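Long-range contact in putative TetR-family transcriptional regulator (Bordetella parapertussis 12822, PDB 3CCY), which probably binds DNA through a helix-turn-helix motif and regulates transcription, as TetR-family repressors do: residues K88-L99 / D183-L194. Numbering follows the deposited sequence.
Sequences KTRFLQIVKLFL and DALAERTVQLFL
Val190 meets three side chains of helix 87-115. Val190 CG2 lies 3.7 Å from Leu92 CD1, with the two side chains crossing at about a right angle. The same methyl touches Val95 CG2, while Phe91 slides past Val190 with its ring atom CE2 near both methyls. Leu194 CD2 also packs on Phe91 CE2, at 4.0 Å. Further along, Ala186 CB sits 3.6 Å from Lys96 CG. The small side chain lets the backbones close to 5.2 Å between Lys96 CA and Ala186 CA. Leu99 CD1 reaches Leu185 CG across this end.

The polar contacts centre on Lys96. Its CG is anti to the carbonyl carbon (chi1 -80°), and the extended chain runs over Ala186 to the acids of helix 182-195. Lys96 NZ donates to Glu187 OE2 at 3.0 Å, from above the carboxylate plane, and forms a longer salt bridge with Asp183 OD2 at 3.5 Å. A water donates to both Lys96 O and Asp183 OD1. At the other end, Lys88 CE rests against Leu194 CD1, and Lys88 NZ forms a salt bridge with Asp195 OD2.

Segments 88-99 and 183-194 cross steeply in the C-terminal domain of the TetR fold, their directions 136° apart. Phe163 of helix 153-168 meets Phe91 and Phe193. Apolar packing probably supplies most of the hold, while Asp183 and Glu187 balance the Lys96 charge at one border. Helix 87-115 is thus joined to a helix whose Arg188 bridges to Asp159 of the second subunit.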
ATOM      1  N   LYS A  88     -21.260  15.707  -0.292  1.00 44.96           N
ATOM      2  CA  LYS A  88     -21.234  14.243  -0.109  1.00 44.53           C
ATOM      3  C   LYS A  88     -21.159  13.535  -1.457  1.00 43.06           C
ATOM      4  O   LYS A  88     -20.438  12.532  -1.598  1.00 42.62           O
ATOM      5  CB  LYS A  88     -22.378  13.689   0.765  1.00 45.09           C
ATOM      6  CG  LYS A  88     -22.045  12.270   1.354  1.00 47.43           C
ATOM      7  CD  LYS A  88     -22.900  11.837   2.583  1.00 46.58           C
ATOM      8  CE  LYS A  88     -22.803  10.305   2.809  1.00 48.88           C
ATOM      9  NZ  LYS A  88     -23.092   9.807   4.235  1.00 48.83           N
ATOM     10  N   THR A  89     -21.852  14.096  -2.442  1.00 40.97           N
ATOM     11  CA  THR A  89     -21.812  13.566  -3.806  1.00 40.38           C
ATOM     12  C   THR A  89     -20.420  13.681  -4.429  1.00 39.01           C
ATOM     13  O   THR A  89     -19.943  12.704  -4.998  1.00 36.91           O
ATOM     14  CB  THR A  89     -22.889  14.251  -4.686  1.00 41.28           C
ATOM     15  OG1 THR A  89     -24.182  13.865  -4.185  1.00 43.07           O
ATOM     16  CG2 THR A  89     -22.781  13.841  -6.172  1.00 41.02           C
ATOM     17  N   ARG A  90     -19.805  14.880  -4.342  1.00 38.12           N
ATOM     18  CA  ARG A  90     -18.469  15.135  -4.905  1.00 36.50           C
ATOM     19  C   ARG A  90     -17.477  14.150  -4.355  1.00 34.92           C
ATOM     20  O   ARG A  90     -16.647  13.640  -5.106  1.00 35.03           O
ATOM     21  CB  ARG A  90     -17.989  16.573  -4.645  1.00 36.79           C
ATOM     22  CG  ARG A  90     -18.649  17.647  -5.585  1.00 39.37           C
ATOM     23  CD  ARG A  90     -17.858  18.991  -5.646  1.00 38.57           C
ATOM     24  NE  ARG A  90     -17.600  19.498  -4.309  1.00 41.68           N
ATOM     25  CZ  ARG A  90     -18.384  20.343  -3.638  1.00 38.16           C
ATOM     26  NH1 ARG A  90     -19.481  20.832  -4.180  1.00 36.34           N
ATOM     27  NH2 ARG A  90     -18.043  20.693  -2.411  1.00 38.30           N
ATOM     28  N   PHE A  91     -17.542  13.879  -3.043  1.00 33.97           N
ATOM     29  CA  PHE A  91     -16.613  12.964  -2.405  1.00 33.20           C
ATOM     30  C   PHE A  91     -16.774  11.554  -2.983  1.00 33.19           C
ATOM     31  O   PHE A  91     -15.783  10.935  -3.381  1.00 32.33           O
ATOM     32  CB  PHE A  91     -16.734  12.932  -0.866  1.00 34.02           C
ATOM     33  CG  PHE A  91     -15.771  11.960  -0.198  1.00 35.66           C
ATOM     34  CD1 PHE A  91     -14.389  12.170  -0.235  1.00 38.19           C
ATOM     35  CD2 PHE A  91     -16.243  10.830   0.467  1.00 33.38           C
ATOM     36  CE1 PHE A  91     -13.509  11.249   0.368  1.00 37.19           C
ATOM     37  CE2 PHE A  91     -15.391   9.909   1.057  1.00 36.59           C
ATOM     38  CZ  PHE A  91     -14.000  10.111   1.011  1.00 36.40           C
ATOM     39  N   LEU A  92     -18.014  11.062  -3.030  1.00 33.04           N
ATOM     40  CA  LEU A  92     -18.293   9.715  -3.572  1.00 33.09           C
ATOM     41  C   LEU A  92     -17.860   9.639  -5.064  1.00 33.70           C
ATOM     42  O   LEU A  92     -17.299   8.639  -5.481  1.00 32.70           O
ATOM     43  CB  LEU A  92     -19.799   9.364  -3.439  1.00 33.44           C
ATOM     44  CG  LEU A  92     -20.228   8.067  -4.139  1.00 33.00           C
ATOM     45  CD1 LEU A  92     -19.463   6.867  -3.597  1.00 28.62           C
ATOM     46  CD2 LEU A  92     -21.768   7.826  -4.110  1.00 33.60           C
ATOM     47  N   GLN A  93     -18.105  10.706  -5.830  1.00 32.79           N
ATOM     48  CA  GLN A  93     -17.668  10.744  -7.227  1.00 34.28           C
ATOM     49  C   GLN A  93     -16.138  10.694  -7.388  1.00 33.77           C
ATOM     50  O   GLN A  93     -15.608  10.055  -8.306  1.00 33.37           O
ATOM     51  CB  GLN A  93     -18.299  11.926  -7.983  1.00 33.05           C
ATOM     52  CG  GLN A  93     -19.773  11.718  -8.338  1.00 34.78           C
ATOM     53  CD  GLN A  93     -20.429  12.951  -8.971  1.00 37.41           C
ATOM     54  OE1 GLN A  93     -21.505  12.847  -9.589  1.00 42.50           O
ATOM     55  NE2 GLN A  93     -19.794  14.111  -8.838  1.00 40.39           N
ATOM     56  N   ILE A  94     -15.415  11.366  -6.498  1.00 33.58           N
ATOM     57  CA  ILE A  94     -13.970  11.269  -6.497  1.00 33.48           C
ATOM     58  C   ILE A  94     -13.507   9.836  -6.230  1.00 33.23           C
ATOM     59  O   ILE A  94     -12.620   9.330  -6.906  1.00 32.82           O
ATOM     60  CB  ILE A  94     -13.319  12.215  -5.417  1.00 34.85           C
ATOM     61  CG1 ILE A  94     -13.468  13.670  -5.828  1.00 33.99           C
ATOM     62  CG2 ILE A  94     -11.841  11.777  -5.116  1.00 33.86           C
ATOM     63  CD1 ILE A  94     -13.154  14.647  -4.659  1.00 37.49           C
ATOM     64  N   VAL A  95     -14.097   9.162  -5.250  1.00 32.09           N
ATOM     65  CA  VAL A  95     -13.641   7.797  -4.968  1.00 32.95           C
ATOM     66  C   VAL A  95     -13.957   6.850  -6.176  1.00 31.62           C
ATOM     67  O   VAL A  95     -13.163   5.999  -6.527  1.00 29.67           O
ATOM     68  CB  VAL A  95     -14.285   7.243  -3.667  1.00 31.13           C
ATOM     69  CG1 VAL A  95     -13.804   5.775  -3.377  1.00 33.51           C
ATOM     70  CG2 VAL A  95     -13.957   8.189  -2.491  1.00 36.30           C
ATOM     71  N   LYS A  96     -15.130   7.021  -6.772  1.00 30.32           N
ATOM     72  CA  LYS A  96     -15.556   6.214  -7.933  1.00 30.66           C
ATOM     73  C   LYS A  96     -14.588   6.470  -9.083  1.00 30.89           C
ATOM     74  O   LYS A  96     -14.225   5.546  -9.799  1.00 30.62           O
ATOM     75  CB  LYS A  96     -16.945   6.629  -8.374  1.00 30.04           C
ATOM     76  CG  LYS A  96     -18.073   6.056  -7.554  1.00 29.62           C
ATOM     77  CD  LYS A  96     -19.457   6.387  -8.181  1.00 31.28           C
ATOM     78  CE  LYS A  96     -20.500   5.674  -7.278  1.00 33.89           C
ATOM     79  NZ  LYS A  96     -21.835   5.766  -7.802  1.00 36.92           N
ATOM     80  N   LEU A  97     -14.150   7.720  -9.239  1.00 31.52           N
ATOM     81  CA  LEU A  97     -13.147   8.045 -10.282  1.00 32.56           C
ATOM     82  C   LEU A  97     -11.831   7.279 -10.077  1.00 33.15           C
ATOM     83  O   LEU A  97     -11.289   6.692 -11.032  1.00 30.92           O
ATOM     84  CB  LEU A  97     -12.876   9.554 -10.341  1.00 32.04           C
ATOM     85  CG  LEU A  97     -11.666  10.041 -11.126  1.00 32.75           C
ATOM     86  CD1 LEU A  97     -11.962   9.823 -12.610  1.00 29.96           C
ATOM     87  CD2 LEU A  97     -11.373  11.529 -10.830  1.00 32.40           C
ATOM     88  N   PHE A  98     -11.318   7.298  -8.845  1.00 34.32           N
ATOM     89  CA  PHE A  98     -10.029   6.634  -8.583  1.00 36.34           C
ATOM     90  C   PHE A  98     -10.113   5.148  -8.877  1.00 35.97           C
ATOM     91  O   PHE A  98      -9.199   4.565  -9.489  1.00 36.46           O
ATOM     92  CB  PHE A  98      -9.478   6.941  -7.163  1.00 37.85           C
ATOM     93  CG  PHE A  98      -9.132   8.408  -6.940  1.00 41.01           C
ATOM     94  CD1 PHE A  98      -9.186   9.320  -7.979  1.00 46.46           C
ATOM     95  CD2 PHE A  98      -8.724   8.867  -5.710  1.00 46.89           C
ATOM     96  CE1 PHE A  98      -8.863  10.658  -7.774  1.00 48.36           C
ATOM     97  CE2 PHE A  98      -8.392  10.221  -5.504  1.00 45.06           C
ATOM     98  CZ  PHE A  98      -8.455  11.099  -6.528  1.00 44.45           C
ATOM     99  N   LEU A  99     -11.222   4.526  -8.494  1.00 36.16           N
ATOM    100  CA  LEU A  99     -11.388   3.101  -8.729  1.00 36.28           C
ATOM    101  C   LEU A  99     -11.690   2.774 -10.174  1.00 36.31           C
ATOM    102  O   LEU A  99     -11.339   1.702 -10.655  1.00 36.47           O
ATOM    103  CB  LEU A  99     -12.417   2.486  -7.758  1.00 37.47           C
ATOM    104  CG  LEU A  99     -11.934   2.482  -6.301  1.00 37.99           C
ATOM    105  CD1 LEU A  99     -12.975   1.838  -5.429  1.00 38.92           C
ATOM    106  CD2 LEU A  99     -10.582   1.749  -6.114  1.00 41.33           C
ATOM    107  N   ASP A 183     -17.600   0.488  -9.034  1.00 29.92           N
ATOM    108  CA  ASP A 183     -18.594   1.383  -8.408  1.00 31.10           C
ATOM    109  C   ASP A 183     -19.100   0.842  -7.062  1.00 30.63           C
ATOM    110  O   ASP A 183     -19.217   1.596  -6.121  1.00 31.85           O
ATOM    111  CB  ASP A 183     -19.804   1.668  -9.311  1.00 31.14           C
ATOM    112  CG  ASP A 183     -19.736   3.027  -9.975  1.00 35.60           C
ATOM    113  OD1 ASP A 183     -18.601   3.593 -10.196  1.00 34.37           O
ATOM    114  OD2 ASP A 183     -20.845   3.512 -10.295  1.00 39.80           O
ATOM    115  N   ALA A 184     -19.426  -0.441  -6.993  1.00 29.49           N
ATOM    116  CA  ALA A 184     -19.797  -1.105  -5.726  1.00 29.66           C
ATOM    117  C   ALA A 184     -18.681  -0.959  -4.673  1.00 29.22           C
ATOM    118  O   ALA A 184     -18.943  -0.647  -3.503  1.00 29.57           O
ATOM    119  CB  ALA A 184     -20.162  -2.606  -5.978  1.00 29.95           C
ATOM    120  N   LEU A 185     -17.427  -1.146  -5.078  1.00 29.39           N
ATOM    121  CA  LEU A 185     -16.330  -1.046  -4.107  1.00 30.18           C
ATOM    122  C   LEU A 185     -16.239   0.405  -3.570  1.00 29.82           C
ATOM    123  O   LEU A 185     -16.015   0.633  -2.359  1.00 29.62           O
ATOM    124  CB  LEU A 185     -14.998  -1.524  -4.726  1.00 29.53           C
ATOM    125  CG  LEU A 185     -13.769  -1.337  -3.838  1.00 32.70           C
ATOM    126  CD1 LEU A 185     -13.917  -2.184  -2.571  1.00 29.31           C
ATOM    127  CD2 LEU A 185     -12.463  -1.754  -4.593  1.00 30.32           C
ATOM    128  N   ALA A 186     -16.419   1.376  -4.467  1.00 29.38           N
ATOM    129  CA  ALA A 186     -16.335   2.793  -4.131  1.00 28.25           C
ATOM    130  C   ALA A 186     -17.435   3.161  -3.145  1.00 29.12           C
ATOM    131  O   ALA A 186     -17.140   3.806  -2.129  1.00 27.09           O
ATOM    132  CB  ALA A 186     -16.459   3.704  -5.425  1.00 28.77           C
ATOM    133  N   GLU A 187     -18.679   2.754  -3.444  1.00 29.28           N
ATOM    134  CA  GLU A 187     -19.833   2.993  -2.543  1.00 30.64           C
ATOM    135  C   GLU A 187     -19.638   2.419  -1.162  1.00 31.50           C
ATOM    136  O   GLU A 187     -19.937   3.081  -0.152  1.00 29.54           O
ATOM    137  CB  GLU A 187     -21.139   2.502  -3.162  1.00 31.28           C
ATOM    138  CG  GLU A 187     -21.439   3.329  -4.417  1.00 36.17           C
ATOM    139  CD  GLU A 187     -22.677   2.943  -5.195  1.00 44.74           C
ATOM    140  OE1 GLU A 187     -23.083   1.759  -5.124  1.00 49.56           O
ATOM    141  OE2 GLU A 187     -23.224   3.837  -5.911  1.00 45.97           O
ATOM    142  N   ARG A 188     -19.144   1.178  -1.130  1.00 31.04           N
ATOM    143  CA  ARG A 188     -18.784   0.495   0.110  1.00 32.00           C
ATOM    144  C   ARG A 188     -17.695   1.243   0.895  1.00 31.95           C
ATOM    145  O   ARG A 188     -17.835   1.440   2.097  1.00 32.61           O
ATOM    146  CB  ARG A 188     -18.226  -0.891  -0.197  1.00 31.15           C
ATOM    147  CG  ARG A 188     -18.024  -1.782   1.093  1.00 35.05           C
ATOM    148  CD  ARG A 188     -19.365  -2.174   1.611  1.00 36.90           C
ATOM    149  NE  ARG A 188     -19.329  -3.232   2.625  1.00 40.91           N
ATOM    150  CZ  ARG A 188     -20.424  -3.837   3.072  1.00 39.41           C
ATOM    151  NH1 ARG A 188     -21.603  -3.490   2.571  1.00 39.90           N
ATOM    152  NH2 ARG A 188     -20.352  -4.758   4.005  1.00 35.77           N
ATOM    153  N   THR A 189     -16.584   1.558   0.230  1.00 30.79           N
ATOM    154  CA  THR A 189     -15.478   2.354   0.812  1.00 31.96           C
ATOM    155  C   THR A 189     -15.972   3.672   1.465  1.00 31.48           C
ATOM    156  O   THR A 189     -15.639   4.001   2.612  1.00 30.34           O
ATOM    157  CB  THR A 189     -14.439   2.665  -0.269  1.00 32.08           C
ATOM    158  OG1 THR A 189     -13.949   1.417  -0.783  1.00 31.87           O
ATOM    159  CG2 THR A 189     -13.272   3.510   0.287  1.00 35.19           C
ATOM    160  N   VAL A 190     -16.795   4.397   0.747  1.00 30.80           N
ATOM    161  CA  VAL A 190     -17.386   5.619   1.288  1.00 31.31           C
ATOM    162  C   VAL A 190     -18.362   5.404   2.443  1.00 31.52           C
ATOM    163  O   VAL A 190     -18.290   6.133   3.444  1.00 30.69           O
ATOM    164  CB  VAL A 190     -18.064   6.427   0.156  1.00 32.51           C
ATOM    165  CG1 VAL A 190     -18.823   7.643   0.708  1.00 30.09           C
ATOM    166  CG2 VAL A 190     -17.003   6.892  -0.837  1.00 30.14           C
ATOM    167  N   GLN A 191     -19.288   4.444   2.312  1.00 30.71           N
ATOM    168  CA  GLN A 191     -20.205   4.130   3.429  1.00 32.57           C
ATOM    169  C   GLN A 191     -19.380   3.786   4.710  1.00 31.15           C
ATOM    170  O   GLN A 191     -19.674   4.270   5.803  1.00 30.42           O
ATOM    171  CB  GLN A 191     -21.163   2.936   3.056  1.00 31.39           C
ATOM    172  CG  GLN A 191     -22.209   3.277   1.927  1.00 35.85           C
ATOM    173  CD  GLN A 191     -22.784   2.007   1.189  1.00 38.94           C
ATOM    174  OE1 GLN A 191     -22.560   0.837   1.617  1.00 44.48           O
ATOM    175  NE2 GLN A 191     -23.501   2.247   0.059  1.00 44.38           N
ATOM    176  N   LEU A 192     -18.379   2.913   4.563  1.00 29.98           N
ATOM    177  CA  LEU A 192     -17.550   2.492   5.691  0.50 29.81           C
ATOM    178  C   LEU A 192     -16.805   3.689   6.292  1.00 30.09           C
ATOM    179  O   LEU A 192     -16.869   3.920   7.527  1.00 30.34           O
ATOM    180  CB  LEU A 192     -16.537   1.420   5.249  0.50 29.18           C
ATOM    181  CG  LEU A 192     -17.023  -0.002   4.921  0.50 28.11           C
ATOM    182  CD1 LEU A 192     -15.971  -0.722   4.046  0.50 23.96           C
ATOM    183  CD2 LEU A 192     -17.243  -0.807   6.206  0.50 25.50           C
ATOM    184  N   PHE A 193     -16.084   4.421   5.442  1.00 30.03           N
ATOM    185  CA  PHE A 193     -15.241   5.551   5.903  1.00 30.98           C
ATOM    186  C   PHE A 193     -16.091   6.657   6.555  1.00 31.95           C
ATOM    187  O   PHE A 193     -15.759   7.114   7.622  1.00 32.24           O
ATOM    188  CB  PHE A 193     -14.370   6.164   4.780  1.00 31.66           C
ATOM    189  CG  PHE A 193     -13.386   7.209   5.305  1.00 35.15           C
ATOM    190  CD1 PHE A 193     -12.265   6.818   6.023  1.00 38.78           C
ATOM    191  CD2 PHE A 193     -13.627   8.563   5.135  1.00 35.35           C
ATOM    192  CE1 PHE A 193     -11.368   7.768   6.554  1.00 38.89           C
ATOM    193  CE2 PHE A 193     -12.736   9.507   5.663  1.00 37.14           C
ATOM    194  CZ  PHE A 193     -11.619   9.093   6.369  1.00 35.49           C
ATOM    195  N   LEU A 194     -17.190   7.063   5.911  1.00 30.48           N
ATOM    196  CA  LEU A 194     -18.031   8.152   6.428  1.00 30.61           C
ATOM    197  C   LEU A 194     -18.940   7.762   7.595  1.00 29.03           C
ATOM    198  O   LEU A 194     -19.096   8.518   8.549  1.00 28.61           O
ATOM    199  CB  LEU A 194     -18.898   8.763   5.302  1.00 30.26           C
ATOM    200  CG  LEU A 194     -18.109   9.481   4.193  1.00 32.28           C
ATOM    201  CD1 LEU A 194     -19.090  10.240   3.316  1.00 31.90           C
ATOM    202  CD2 LEU A 194     -17.010  10.433   4.713  1.00 34.52           C
TER
HETATM  203  O   HOH W   1     -15.972   3.317 -10.366  1.00 20.31           O